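Local coordinates for protein amino Transferase (Eubacterium rectale, PDB 3ELE) that probably catalyses the pyridoxal-5'-phosphate-dependent transfer of amino groups, as a member of the class I and II aminotransferases, at residues Asn101-Met106 with Ala274-Ala279; Cys115-Thr120 with Gly280-Tyr285; Glu255-Val260 with Val286-Leu291. All coordinates share one frame; numbering follows the deposited sequence.

All three contacts gather around one edge of the mixed sheet of the large domain. Strands 102-105 and 258-261 run antiparallel there, so contacts 1 and 3, whose centres are about 11 Å apart, are joined by backbone hydrogen bonds such as that from Thr-105 N to Gly-258 O (2.9 Å). Contacts 1 and 2 use successive parts of helix 269-282, with centres about 8 Å apart; Ala-118 of contact 2 packs on Ala-275 and Ala-279 of contact 1. Contact 3 alone holds a residue of the cofactor pocket, Arg-256, whereas the side chains of Tyr-103 and Leu-283 each lie about 13 Å from a bound pyridoxal-5'-phosphate. Each contact also meets the second subunit.

Contact 1. Residues Asn101-Met106 with Ala274-Ala279; sequences NLYMTM and AAVCGA
The ring of Tyr-103 has the CG1 methyl of Val-276 over one face, 3.9 Å from ring atom CG, while Cys-277 comes in obliquely beside it. In the plane of the ring, at its edge, lie the CG2 methyl of Thr-105 and a water. Cys-277 SG lies 3.7 Å from Tyr-103 CE2 and 4.8 Å from the ring centroid, 72° off the ring normal, an oblique sulfur-aromatic contact. Tyr-103 reaches the helix because its CG is anti to the backbone N (chi1 -178°), which carries the ring outward from the strand and past the oppositely directed valine. The phenol end is tied to the helix through water: Tyr-103 OH is 2.6 Å from the water oxygen, and the same water donates to Cys-277 O at 2.5 Å. A leucine in place of Tyr-103 would probably leave the water bound to Cys-277 O without its phenol partner and deprive Cys-277 SG of its aromatic neighbour. Ile-114 of helix 108-119 packs against both Tyr-103 and Val-276, and Cys-277 touches Gly-12 of the second subunit. Leu-102 and Met-104, the latter a selenomethionine, pack instead on helix 79-93, so the side chains of the strand are shared between two helical layers. Helix 269-282 thus lies against the outermost strand 102-105 near the subunit interface, an arrangement that belongs to the α/β large domain of fold type I aminotransferases.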
ATOM      1  N   ASN A 101      -6.863 -17.307   8.660  1.00 31.31           N
ATOM      2  CA  ASN A 101      -7.323 -16.245   9.542  1.00 32.90           C
ATOM      3  C   ASN A 101      -6.486 -14.956   9.323  1.00 32.85           C
ATOM      4  O   ASN A 101      -6.851 -13.913   9.863  1.00 32.45           O
ATOM      5  CB  ASN A 101      -7.240 -16.687  11.029  1.00 34.91           C
ATOM      6  CG  ASN A 101      -8.309 -17.699  11.416  1.00 33.95           C
ATOM      7  OD1 ASN A 101      -8.004 -18.830  11.765  1.00 33.32           O
ATOM      8  ND2 ASN A 101      -9.558 -17.295  11.355  1.00 27.78           N
ATOM      9  N   LEU A 102      -5.399 -15.025   8.534  1.00 32.45           N
ATOM     10  CA  LEU A 102      -4.475 -13.890   8.320  1.00 32.35           C
ATOM     11  C   LEU A 102      -4.571 -13.296   6.928  1.00 32.84           C
ATOM     12  O   LEU A 102      -4.882 -14.016   5.970  1.00 33.04           O
ATOM     13  CB  LEU A 102      -3.021 -14.317   8.573  1.00 33.00           C
ATOM     14  CG  LEU A 102      -2.482 -14.467  10.002  1.00 33.68           C
ATOM     15  CD1 LEU A 102      -2.567 -13.112  10.717  1.00 31.75           C
ATOM     16  CD2 LEU A 102      -3.183 -15.546  10.795  1.00 35.52           C
ATOM     17  N   TYR A 103      -4.338 -11.981   6.839  1.00 31.55           N
ATOM     18  CA  TYR A 103      -4.235 -11.256   5.557  1.00 31.99           C
ATOM     19  C   TYR A 103      -2.996 -10.377   5.694  1.00 32.60           C
ATOM     20  O   TYR A 103      -2.991  -9.490   6.539  1.00 33.33           O
ATOM     21  CB  TYR A 103      -5.499 -10.432   5.288  1.00 31.39           C
ATOM     22  CG  TYR A 103      -5.503  -9.688   3.973  1.00 30.92           C
ATOM     23  CD1 TYR A 103      -4.888  -8.451   3.853  1.00 32.76           C
ATOM     24  CD2 TYR A 103      -6.132 -10.201   2.854  1.00 29.46           C
ATOM     25  CE1 TYR A 103      -4.873  -7.751   2.659  1.00 30.31           C
ATOM     26  CE2 TYR A 103      -6.118  -9.512   1.654  1.00 31.44           C
ATOM     27  CZ  TYR A 103      -5.494  -8.280   1.562  1.00 30.36           C
ATOM     28  OH  TYR A 103      -5.468  -7.561   0.382  1.00 32.27           O
HETATM   29  N   MSE A 104      -1.964 -10.621   4.886  1.00 31.29           N
HETATM   30  CA  MSE A 104      -0.702  -9.883   4.991  1.00 33.00           C
HETATM   31  C   MSE A 104      -0.848  -8.497   4.358  1.00 33.71           C
HETATM   32  O   MSE A 104      -1.336  -8.376   3.238  1.00 33.13           O
HETATM   33  CB  MSE A 104       0.468 -10.642   4.358  1.00 31.96           C
HETATM   34  CG  MSE A 104       0.665 -12.080   4.896  1.00 31.40           C
HETATM   35 SE   MSE A 104       0.758 -12.216   6.814  0.75 30.80          SE
HETATM   36  CE  MSE A 104       2.405 -11.240   7.092  1.00 27.13           C
ATOM     37  N   THR A 105      -0.409  -7.480   5.096  1.00 33.21           N
ATOM     38  CA  THR A 105      -0.561  -6.080   4.704  1.00 34.43           C
ATOM     39  C   THR A 105       0.778  -5.350   4.681  1.00 34.22           C
ATOM     40  O   THR A 105       1.795  -5.871   5.125  1.00 32.91           O
ATOM     41  CB  THR A 105      -1.519  -5.329   5.663  1.00 34.36           C
ATOM     42  OG1 THR A 105      -0.943  -5.294   6.978  1.00 36.62           O
ATOM     43  CG2 THR A 105      -2.917  -5.968   5.699  1.00 34.06           C
HETATM   44  N   MSE A 106       0.732  -4.123   4.178  1.00 36.02           N
HETATM   45  CA  MSE A 106       1.875  -3.242   4.065  1.00 38.56           C
HETATM   46  C   MSE A 106       1.931  -2.279   5.244  1.00 37.78           C
HETATM   47  O   MSE A 106       1.912  -1.055   5.069  1.00 39.82           O
HETATM   48  CB  MSE A 106       1.806  -2.534   2.711  1.00 39.07           C
HETATM   49  CG  MSE A 106       1.847  -3.587   1.565  1.00 39.62           C
HETATM   50 SE   MSE A 106       2.071  -2.822  -0.140  0.75 45.49          SE
HETATM   51  CE  MSE A 106       0.393  -2.042  -0.232  1.00 40.74           C
ATOM     52  N   ALA A 274     -13.778 -11.831   3.196  1.00 33.15           N
ATOM     53  CA  ALA A 274     -13.995 -11.414   1.807  1.00 32.62           C
ATOM     54  C   ALA A 274     -13.920  -9.889   1.716  1.00 32.61           C
ATOM     55  O   ALA A 274     -13.195  -9.382   0.861  1.00 34.84           O
ATOM     56  CB  ALA A 274     -15.345 -11.946   1.261  1.00 32.63           C
ATOM     57  N   ALA A 275     -14.586  -9.169   2.636  1.00 30.66           N
ATOM     58  CA  ALA A 275     -14.577  -7.681   2.648  1.00 28.85           C
ATOM     59  C   ALA A 275     -13.171  -7.103   2.928  1.00 30.98           C
ATOM     60  O   ALA A 275     -12.802  -6.062   2.400  1.00 30.41           O
ATOM     61  CB  ALA A 275     -15.585  -7.140   3.636  1.00 28.13           C
ATOM     62  N   VAL A 276     -12.411  -7.790   3.774  1.00 31.26           N
ATOM     63  CA  VAL A 276     -11.007  -7.449   4.043  1.00 31.42           C
ATOM     64  C   VAL A 276     -10.208  -7.553   2.735  1.00 31.93           C
ATOM     65  O   VAL A 276      -9.628  -6.562   2.324  1.00 32.84           O
ATOM     66  CB  VAL A 276     -10.441  -8.285   5.202  1.00 31.52           C
ATOM     67  CG1 VAL A 276      -8.882  -8.154   5.322  1.00 28.72           C
ATOM     68  CG2 VAL A 276     -11.149  -7.859   6.511  1.00 25.99           C
ATOM     69  N   CYS A 277     -10.237  -8.710   2.059  1.00 32.55           N
ATOM     70  CA  CYS A 277      -9.613  -8.868   0.715  1.00 32.70           C
ATOM     71  C   CYS A 277     -10.067  -7.811  -0.309  1.00 32.79           C
ATOM     72  O   CYS A 277      -9.232  -7.216  -1.002  1.00 34.37           O
ATOM     73  CB  CYS A 277      -9.871 -10.260   0.135  1.00 33.75           C
ATOM     74  SG  CYS A 277      -9.145 -11.591   1.117  1.00 35.93           S
ATOM     75  N   GLY A 278     -11.371  -7.574  -0.387  1.00 31.53           N
ATOM     76  CA  GLY A 278     -11.922  -6.549  -1.266  1.00 32.78           C
ATOM     77  C   GLY A 278     -11.454  -5.130  -0.953  1.00 32.51           C
ATOM     78  O   GLY A 278     -11.187  -4.363  -1.864  1.00 32.04           O
ATOM     79  N   ALA A 279     -11.364  -4.799   0.337  1.00 32.32           N
ATOM     80  CA  ALA A 279     -10.880  -3.498   0.788  1.00 33.53           C
ATOM     81  C   ALA A 279      -9.408  -3.320   0.393  1.00 33.07           C
ATOM     82  O   ALA A 279      -9.036  -2.266  -0.129  1.00 32.34           O
ATOM     83  CB  ALA A 279     -11.082  -3.333   2.301  1.00 32.56           C
TER
HETATM   84  O   HOH W   1      -6.997  -8.310  -1.555  1.00 26.62           O

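Contact 2. Residues Cys115-Thr120 with Gly280-Tyr285; sequences CFRALT and GRALGY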
ATOM      1  N   CYS A 115      -9.588  -2.321   7.469  1.00 31.95           N
ATOM      2  CA  CYS A 115     -10.682  -2.539   8.449  1.00 31.45           C
ATOM      3  C   CYS A 115     -11.816  -1.511   8.344  1.00 31.98           C
ATOM      4  O   CYS A 115     -12.982  -1.891   8.312  1.00 32.64           O
ATOM      5  CB  CYS A 115     -10.163  -2.612   9.889  1.00 30.77           C
ATOM      6  SG  CYS A 115      -9.189  -4.104  10.232  1.00 33.48           S
ATOM      7  N   PHE A 116     -11.476  -0.227   8.275  1.00 32.01           N
ATOM      8  CA  PHE A 116     -12.505   0.818   8.167  1.00 32.58           C
ATOM      9  C   PHE A 116     -13.193   0.763   6.802  1.00 32.38           C
ATOM     10  O   PHE A 116     -14.431   0.895   6.717  1.00 30.01           O
ATOM     11  CB  PHE A 116     -11.955   2.210   8.437  1.00 33.15           C
ATOM     12  CG  PHE A 116     -11.264   2.355   9.772  1.00 31.86           C
ATOM     13  CD1 PHE A 116     -11.916   2.011  10.957  1.00 34.45           C
ATOM     14  CD2 PHE A 116      -9.974   2.899   9.847  1.00 30.64           C
ATOM     15  CE1 PHE A 116     -11.269   2.170  12.211  1.00 30.61           C
ATOM     16  CE2 PHE A 116      -9.330   3.069  11.076  1.00 33.58           C
ATOM     17  CZ  PHE A 116      -9.973   2.702  12.261  1.00 31.84           C
ATOM     18  N   ARG A 117     -12.401   0.522   5.751  1.00 32.99           N
ATOM     19  CA  ARG A 117     -12.930   0.373   4.389  1.00 34.69           C
ATOM     20  C   ARG A 117     -13.885  -0.830   4.271  1.00 34.89           C
ATOM     21  O   ARG A 117     -14.958  -0.718   3.685  1.00 36.52           O
ATOM     22  CB  ARG A 117     -11.779   0.265   3.385  1.00 34.83           C
ATOM     23  CG  ARG A 117     -12.157   0.304   1.910  1.00 40.12           C
ATOM     24  CD  ARG A 117     -13.022   1.508   1.548  1.00 43.68           C
ATOM     25  NE  ARG A 117     -13.199   1.653   0.100  1.00 47.82           N
ATOM     26  CZ  ARG A 117     -12.423   2.359  -0.730  1.00 46.44           C
ATOM     27  NH1 ARG A 117     -11.388   3.055  -0.294  1.00 45.60           N
ATOM     28  NH2 ARG A 117     -12.718   2.397  -2.025  1.00 46.28           N
ATOM     29  N   ALA A 118     -13.497  -1.966   4.854  1.00 35.05           N
ATOM     30  CA  ALA A 118     -14.337  -3.178   4.859  1.00 35.20           C
ATOM     31  C   ALA A 118     -15.608  -3.017   5.691  1.00 34.40           C
ATOM     32  O   ALA A 118     -16.652  -3.514   5.330  1.00 32.83           O
ATOM     33  CB  ALA A 118     -13.534  -4.405   5.368  1.00 34.03           C
ATOM     34  N   LEU A 119     -15.500  -2.318   6.811  1.00 35.67           N
ATOM     35  CA  LEU A 119     -16.637  -2.132   7.713  1.00 35.96           C
ATOM     36  C   LEU A 119     -17.557  -0.941   7.420  1.00 36.62           C
ATOM     37  O   LEU A 119     -18.663  -0.970   7.899  1.00 37.05           O
ATOM     38  CB  LEU A 119     -16.141  -2.087   9.170  1.00 35.61           C
ATOM     39  CG  LEU A 119     -15.587  -3.420   9.690  1.00 34.11           C
ATOM     40  CD1 LEU A 119     -15.030  -3.217  11.055  1.00 36.07           C
ATOM     41  CD2 LEU A 119     -16.699  -4.501   9.725  1.00 37.52           C
ATOM     42  N   THR A 120     -17.142   0.065   6.630  1.00 35.30           N
ATOM     43  CA  THR A 120     -18.004   1.255   6.354  1.00 34.96           C
ATOM     44  C   THR A 120     -19.030   1.050   5.196  1.00 34.80           C
ATOM     45  O   THR A 120     -18.663   0.908   4.015  1.00 31.75           O
ATOM     46  CB  THR A 120     -17.154   2.516   6.108  1.00 34.78           C
ATOM     47  OG1 THR A 120     -16.245   2.692   7.207  1.00 34.62           O
ATOM     48  CG2 THR A 120     -18.031   3.787   5.953  1.00 35.01           C
ATOM     49  N   GLY A 280      -8.606  -4.373   0.588  1.00 32.69           N
ATOM     50  CA  GLY A 280      -7.195  -4.370   0.209  1.00 32.72           C
ATOM     51  C   GLY A 280      -7.066  -4.103  -1.268  1.00 32.50           C
ATOM     52  O   GLY A 280      -6.321  -3.215  -1.679  1.00 31.92           O
ATOM     53  N   ARG A 281      -7.854  -4.830  -2.059  1.00 32.16           N
ATOM     54  CA  ARG A 281      -7.903  -4.639  -3.518  1.00 31.57           C
ATOM     55  C   ARG A 281      -8.302  -3.201  -3.922  1.00 31.36           C
ATOM     56  O   ARG A 281      -7.618  -2.571  -4.754  1.00 29.90           O
ATOM     57  CB  ARG A 281      -8.857  -5.655  -4.123  1.00 32.19           C
ATOM     58  CG  ARG A 281      -8.821  -5.739  -5.619  1.00 35.24           C
ATOM     59  CD  ARG A 281      -9.748  -6.830  -6.069  1.00 32.68           C
ATOM     60  NE  ARG A 281      -9.967  -6.796  -7.505  1.00 32.59           N
ATOM     61  CZ  ARG A 281     -10.768  -7.616  -8.183  1.00 32.83           C
ATOM     62  NH1 ARG A 281     -11.515  -8.513  -7.581  1.00 36.91           N
ATOM     63  NH2 ARG A 281     -10.866  -7.480  -9.495  1.00 32.43           N
ATOM     64  N   ALA A 282      -9.376  -2.682  -3.300  1.00 30.53           N
ATOM     65  CA  ALA A 282      -9.891  -1.311  -3.561  1.00 30.20           C
ATOM     66  C   ALA A 282      -8.901  -0.178  -3.239  1.00 31.49           C
ATOM     67  O   ALA A 282      -8.950   0.893  -3.859  1.00 30.68           O
ATOM     68  CB  ALA A 282     -11.163  -1.074  -2.776  1.00 29.48           C
ATOM     69  N   LEU A 283      -8.035  -0.426  -2.255  1.00 31.48           N
ATOM     70  CA  LEU A 283      -7.015   0.537  -1.802  1.00 32.79           C
ATOM     71  C   LEU A 283      -5.745   0.498  -2.640  1.00 32.44           C
ATOM     72  O   LEU A 283      -4.811   1.224  -2.338  1.00 34.68           O
ATOM     73  CB  LEU A 283      -6.692   0.295  -0.318  1.00 31.91           C
ATOM     74  CG  LEU A 283      -7.823   0.658   0.664  1.00 34.85           C
ATOM     75  CD1 LEU A 283      -7.637  -0.060   1.992  1.00 34.87           C
ATOM     76  CD2 LEU A 283      -7.883   2.161   0.890  1.00 29.15           C
ATOM     77  N   GLY A 284      -5.711  -0.340  -3.674  1.00 32.30           N
ATOM     78  CA  GLY A 284      -4.576  -0.473  -4.573  1.00 33.40           C
ATOM     79  C   GLY A 284      -3.501  -1.432  -4.104  1.00 33.85           C
ATOM     80  O   GLY A 284      -2.394  -1.369  -4.625  1.00 33.34           O
ATOM     81  N   TYR A 285      -3.813  -2.309  -3.142  1.00 34.56           N
ATOM     82  CA  TYR A 285      -2.829  -3.256  -2.601  1.00 36.14           C
ATOM     83  C   TYR A 285      -2.893  -4.523  -3.433  1.00 34.94           C
ATOM     84  O   TYR A 285      -3.988  -4.984  -3.746  1.00 33.25           O
ATOM     85  CB  TYR A 285      -3.080  -3.616  -1.124  1.00 38.34           C
ATOM     86  CG  TYR A 285      -3.297  -2.483  -0.150  1.00 40.62           C
ATOM     87  CD1 TYR A 285      -2.656  -1.256  -0.292  1.00 46.47           C
ATOM     88  CD2 TYR A 285      -4.082  -2.667   0.994  1.00 43.60           C
ATOM     89  CE1 TYR A 285      -2.837  -0.220   0.662  1.00 43.52           C
ATOM     90  CE2 TYR A 285      -4.254  -1.624   1.943  1.00 47.42           C
ATOM     91  CZ  TYR A 285      -3.616  -0.401   1.745  1.00 44.07           C
ATOM     92  OH  TYR A 285      -3.712   0.666   2.609  1.00 47.43           O
TER
HETATM   93  O   HOH W   2      -9.598   3.059  -2.520  1.00 30.22           O
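Arg-117 lays its guanidinium against the end of helix 269-282, with the methyl of Ala-282 over one face and Leu-283 approaching obliquely. This is the close part of the contact: Ala-282 CB is 3.9 Å from Arg-117 NH2, and Leu-283 CD2 is 3.8 Å from Arg-117 NH1. A chi1 of -172° sets CG of Arg-117 opposite its main-chain N, and a bend at chi2 (53°) then turns the planar head over the alanine. Leu-283 slides past it in the opposite direction; its CB rests on one face of the Tyr-285 ring, towards the rim, while its side chain also meets Ser-113 and Ile-114 of helix 108-119.

The wetter side has no direct polar bond between the segments. A water bridges them, accepting from Arg-117 NH1 at 2.9 Å and donating to Ala-282 O at 2.6 Å, and the arginine is partly exposed. Met-8 of the second subunit packs on both Arg-117 and Ala-282, so the surroundings of this part include the dimer interface.

The carbonyl engaged by the water belongs to a helix end closed by a Schellman motif. Gly-284 has positive phi, and two backbone bonds run back into the last turn, from Tyr-285 N to Gly-280 O (3.0 Å) and from Gly-284 N to Arg-281 O. Helix 108-119 ends differently: Thr-120 N and Thr-120 OG1 both donate to Phe-116 O, from opposite faces of its carbonyl plane. The hydroxyl bond, 2.6 Å from Thr-120 OG1 to Phe-116 O, comes from 36° above that plane. From within the last turn of helix 269-282, Arg-281 forms a salt bridge with Glu-136 of the second subunit.

Contact 3. Residues Glu255-Val260 with Val286-Leu291; sequences ERIGYV and VCAPSL. With PLP (pyridoxal-5'-phosphate), chain E.
With chi1 at -177°, Ile-257 extends its CG1 branch directly away from its own amide nitrogen, and the next torsion then swings CD1 towards residues 286-291, where Ile-257 CD1 meets the methyl of Ala-288 at 3.7 Å from CB. Arg-256 does the reverse: its chain bends at both chi2 and chi3 and leads away from that segment to the phosphate of the cofactor. The backbone of the same residue remains in the contact, for the ring of Pro-289 sits on the carbonyls of Glu-255 and Arg-256, its CD 3.2 Å from Arg-256 O and its CG 3.8 Å from Glu-255 O. Pro-289 is the N-cap residue of helix 290-296.

The guanidinium meets the phosphate edge-on, with the phosphorus in its plane. Arg-256 NH1 donates to PLP O2P at 3.0 Å and Arg-256 NH2 to PLP O3P at 3.1 Å, with N-H...O angles of 160° and 167°. NH1 also gives a hydrogen bond to Pro-253 O, a second grip that should limit rotation of the group. Ala-108, Ser-245 and Ser-247 bind the cofactor as well, joined by Tyr-72 of the second subunit. A phosphate-binding arginine just before the antiparallel strand of the sheet is characteristic of the cofactor site of fold type I aminotransferases.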
ATOM      1  N   GLU A 255       9.839  -0.751   6.006  1.00 36.83           N
ATOM      2  CA  GLU A 255       9.659  -1.964   5.171  1.00 37.14           C
ATOM      3  C   GLU A 255       8.203  -2.361   4.843  1.00 38.03           C
ATOM      4  O   GLU A 255       7.964  -3.088   3.873  1.00 38.93           O
ATOM      5  CB  GLU A 255      10.479  -3.131   5.738  1.00 37.03           C
ATOM      6  CG  GLU A 255      11.980  -2.810   6.004  1.00 37.46           C
ATOM      7  CD  GLU A 255      12.761  -2.244   4.812  1.00 36.82           C
ATOM      8  OE1 GLU A 255      12.206  -2.059   3.704  1.00 35.89           O
ATOM      9  OE2 GLU A 255      13.978  -1.982   4.972  1.00 43.39           O
ATOM     10  N   ARG A 256       7.246  -1.861   5.624  1.00 37.86           N
ATOM     11  CA  ARG A 256       5.805  -2.003   5.347  1.00 37.24           C
ATOM     12  C   ARG A 256       5.348  -3.463   5.343  1.00 37.09           C
ATOM     13  O   ARG A 256       5.081  -4.044   4.294  1.00 38.07           O
ATOM     14  CB  ARG A 256       5.422  -1.281   4.016  1.00 35.86           C
ATOM     15  CG  ARG A 256       6.072   0.088   3.773  1.00 34.55           C
ATOM     16  CD  ARG A 256       5.998   0.995   4.980  1.00 36.62           C
ATOM     17  NE  ARG A 256       4.632   1.282   5.383  1.00 37.31           N
ATOM     18  CZ  ARG A 256       4.159   1.389   6.625  1.00 36.79           C
ATOM     19  NH1 ARG A 256       4.885   1.116   7.692  1.00 34.73           N
ATOM     20  NH2 ARG A 256       2.874   1.688   6.789  1.00 41.17           N
ATOM     21  N   ILE A 257       5.315  -4.067   6.522  1.00 36.95           N
ATOM     22  CA  ILE A 257       4.864  -5.459   6.662  1.00 35.32           C
ATOM     23  C   ILE A 257       4.063  -5.650   7.950  1.00 33.14           C
ATOM     24  O   ILE A 257       4.526  -5.356   9.052  1.00 31.88           O
ATOM     25  CB  ILE A 257       6.064  -6.448   6.525  1.00 35.58           C
ATOM     26  CG1 ILE A 257       5.605  -7.918   6.599  1.00 36.97           C
ATOM     27  CG2 ILE A 257       7.187  -6.118   7.547  1.00 34.52           C
ATOM     28  CD1 ILE A 257       4.626  -8.348   5.544  1.00 35.25           C
ATOM     29  N   GLY A 258       2.832  -6.112   7.793  1.00 32.01           N
ATOM     30  CA  GLY A 258       1.992  -6.388   8.925  1.00 31.69           C
ATOM     31  C   GLY A 258       0.864  -7.302   8.530  1.00 32.22           C
ATOM     32  O   GLY A 258       0.967  -8.027   7.540  1.00 32.20           O
ATOM     33  N   TYR A 259      -0.219  -7.252   9.288  1.00 30.61           N
ATOM     34  CA  TYR A 259      -1.366  -8.086   8.974  1.00 30.46           C
ATOM     35  C   TYR A 259      -2.645  -7.615   9.616  1.00 30.56           C
ATOM     36  O   TYR A 259      -2.631  -6.732  10.488  1.00 29.46           O
ATOM     37  CB  TYR A 259      -1.119  -9.563   9.363  1.00 30.76           C
ATOM     38  CG  TYR A 259      -0.859  -9.856  10.843  1.00 31.82           C
ATOM     39  CD1 TYR A 259      -1.911  -9.862  11.785  1.00 36.80           C
ATOM     40  CD2 TYR A 259       0.425 -10.183  11.299  1.00 32.66           C
ATOM     41  CE1 TYR A 259      -1.687 -10.149  13.136  1.00 35.43           C
ATOM     42  CE2 TYR A 259       0.653 -10.493  12.660  1.00 35.57           C
ATOM     43  CZ  TYR A 259      -0.413 -10.473  13.563  1.00 33.72           C
ATOM     44  OH  TYR A 259      -0.210 -10.758  14.895  1.00 37.41           O
ATOM     45  N   VAL A 260      -3.734  -8.200   9.114  1.00 31.43           N
ATOM     46  CA  VAL A 260      -5.070  -8.108   9.667  1.00 32.39           C
ATOM     47  C   VAL A 260      -5.417  -9.569  10.022  1.00 31.47           C
ATOM     48  O   VAL A 260      -5.316 -10.474   9.174  1.00 31.32           O
ATOM     49  CB  VAL A 260      -6.119  -7.542   8.702  1.00 34.02           C
ATOM     50  CG1 VAL A 260      -7.523  -7.643   9.332  1.00 33.17           C
ATOM     51  CG2 VAL A 260      -5.796  -6.069   8.357  1.00 34.94           C
ATOM     52  N   VAL A 286      -1.732  -5.061  -3.814  1.00 33.49           N
ATOM     53  CA  VAL A 286      -1.667  -6.309  -4.605  1.00 32.81           C
ATOM     54  C   VAL A 286      -1.168  -7.441  -3.697  1.00 34.00           C
ATOM     55  O   VAL A 286      -1.740  -8.537  -3.697  1.00 33.26           O
ATOM     56  CB  VAL A 286      -0.842  -6.129  -5.870  1.00 31.86           C
ATOM     57  CG1 VAL A 286      -0.694  -7.445  -6.634  1.00 29.26           C
ATOM     58  CG2 VAL A 286      -1.485  -5.064  -6.735  1.00 28.59           C
ATOM     59  N   CYS A 287      -0.103  -7.175  -2.949  1.00 33.66           N
ATOM     60  CA  CYS A 287       0.380  -8.079  -1.908  1.00 34.51           C
ATOM     61  C   CYS A 287       1.430  -7.375  -1.050  1.00 35.51           C
ATOM     62  O   CYS A 287       2.019  -6.393  -1.503  1.00 35.31           O
ATOM     63  CB  CYS A 287       1.002  -9.350  -2.501  1.00 35.76           C
ATOM     64  SG  CYS A 287       2.520  -9.155  -3.477  1.00 33.26           S
ATOM     65  N   ALA A 288       1.672  -7.893   0.162  1.00 35.09           N
ATOM     66  CA  ALA A 288       2.731  -7.380   1.033  1.00 35.38           C
ATOM     67  C   ALA A 288       4.059  -7.697   0.371  1.00 36.37           C
ATOM     68  O   ALA A 288       4.120  -8.657  -0.414  1.00 36.36           O
ATOM     69  CB  ALA A 288       2.669  -8.016   2.416  1.00 35.33           C
ATOM     70  N   PRO A 289       5.128  -6.910   0.666  1.00 37.68           N
ATOM     71  CA  PRO A 289       6.404  -7.185   0.017  1.00 37.32           C
ATOM     72  C   PRO A 289       6.901  -8.633   0.237  1.00 36.89           C
ATOM     73  O   PRO A 289       7.092  -9.082   1.379  1.00 36.05           O
ATOM     74  CB  PRO A 289       7.339  -6.141   0.619  1.00 37.84           C
ATOM     75  CG  PRO A 289       6.449  -5.042   1.026  1.00 39.59           C
ATOM     76  CD  PRO A 289       5.250  -5.740   1.559  1.00 38.56           C
ATOM     77  N   SER A 290       7.084  -9.324  -0.880  1.00 36.26           N
ATOM     78  CA  SER A 290       7.418 -10.749  -0.920  1.00 36.22           C
ATOM     79  C   SER A 290       8.685 -11.110  -0.123  1.00 34.05           C
ATOM     80  O   SER A 290       8.684 -12.093   0.609  1.00 33.11           O
ATOM     81  CB  SER A 290       7.533 -11.198  -2.378  1.00 36.50           C
ATOM     82  OG  SER A 290       7.652 -12.600  -2.477  1.00 43.72           O
ATOM     83  N   LEU A 291       9.736 -10.297  -0.250  1.00 32.88           N
ATOM     84  CA  LEU A 291      11.010 -10.519   0.479  1.00 33.16           C
ATOM     85  C   LEU A 291      10.749 -10.559   1.988  1.00 32.60           C
ATOM     86  O   LEU A 291      11.236 -11.463   2.685  1.00 30.82           O
ATOM     87  CB  LEU A 291      12.054  -9.433   0.134  1.00 33.11           C
ATOM     88  CG  LEU A 291      13.339  -9.353   0.965  1.00 31.89           C
ATOM     89  CD1 LEU A 291      14.060 -10.659   0.842  1.00 32.81           C
ATOM     90  CD2 LEU A 291      14.224  -8.192   0.528  1.00 33.70           C
TER
HETATM   91  N1  PLP E 500      -0.756   2.729  15.276  1.00 37.68           N
HETATM   92  C2  PLP E 500      -0.102   3.496  16.242  1.00 36.80           C
HETATM   93  C2A PLP E 500      -0.765   3.726  17.562  1.00 37.04           C
HETATM   94  C3  PLP E 500       1.181   4.021  15.986  1.00 38.88           C
HETATM   95  O3  PLP E 500       1.839   4.762  16.938  1.00 31.83           O
HETATM   96  C4  PLP E 500       1.800   3.811  14.731  1.00 45.59           C
HETATM   97  C4A PLP E 500       2.934   4.757  14.381  1.00 49.92           C
HETATM   98  O4A PLP E 500       2.689   5.847  13.863  1.00 55.32           O
HETATM   99  C5  PLP E 500       1.111   3.021  13.761  1.00 44.80           C
HETATM  100  C6  PLP E 500      -0.171   2.488  14.044  1.00 35.02           C
HETATM  101  C5A PLP E 500       1.662   2.758  12.375  1.00 40.76           C
HETATM  102  O4P PLP E 500       2.419   1.592  12.286  1.00 41.95           O
HETATM  103  P   PLP E 500       2.930   1.150  10.822  1.00 42.04           P
HETATM  104  O1P PLP E 500       2.956  -0.348  10.725  1.00 36.27           O
HETATM  105  O2P PLP E 500       4.346   1.613  10.638  1.00 39.54           O
HETATM  106  O3P PLP E 500       2.074   1.711   9.734  1.00 30.73           O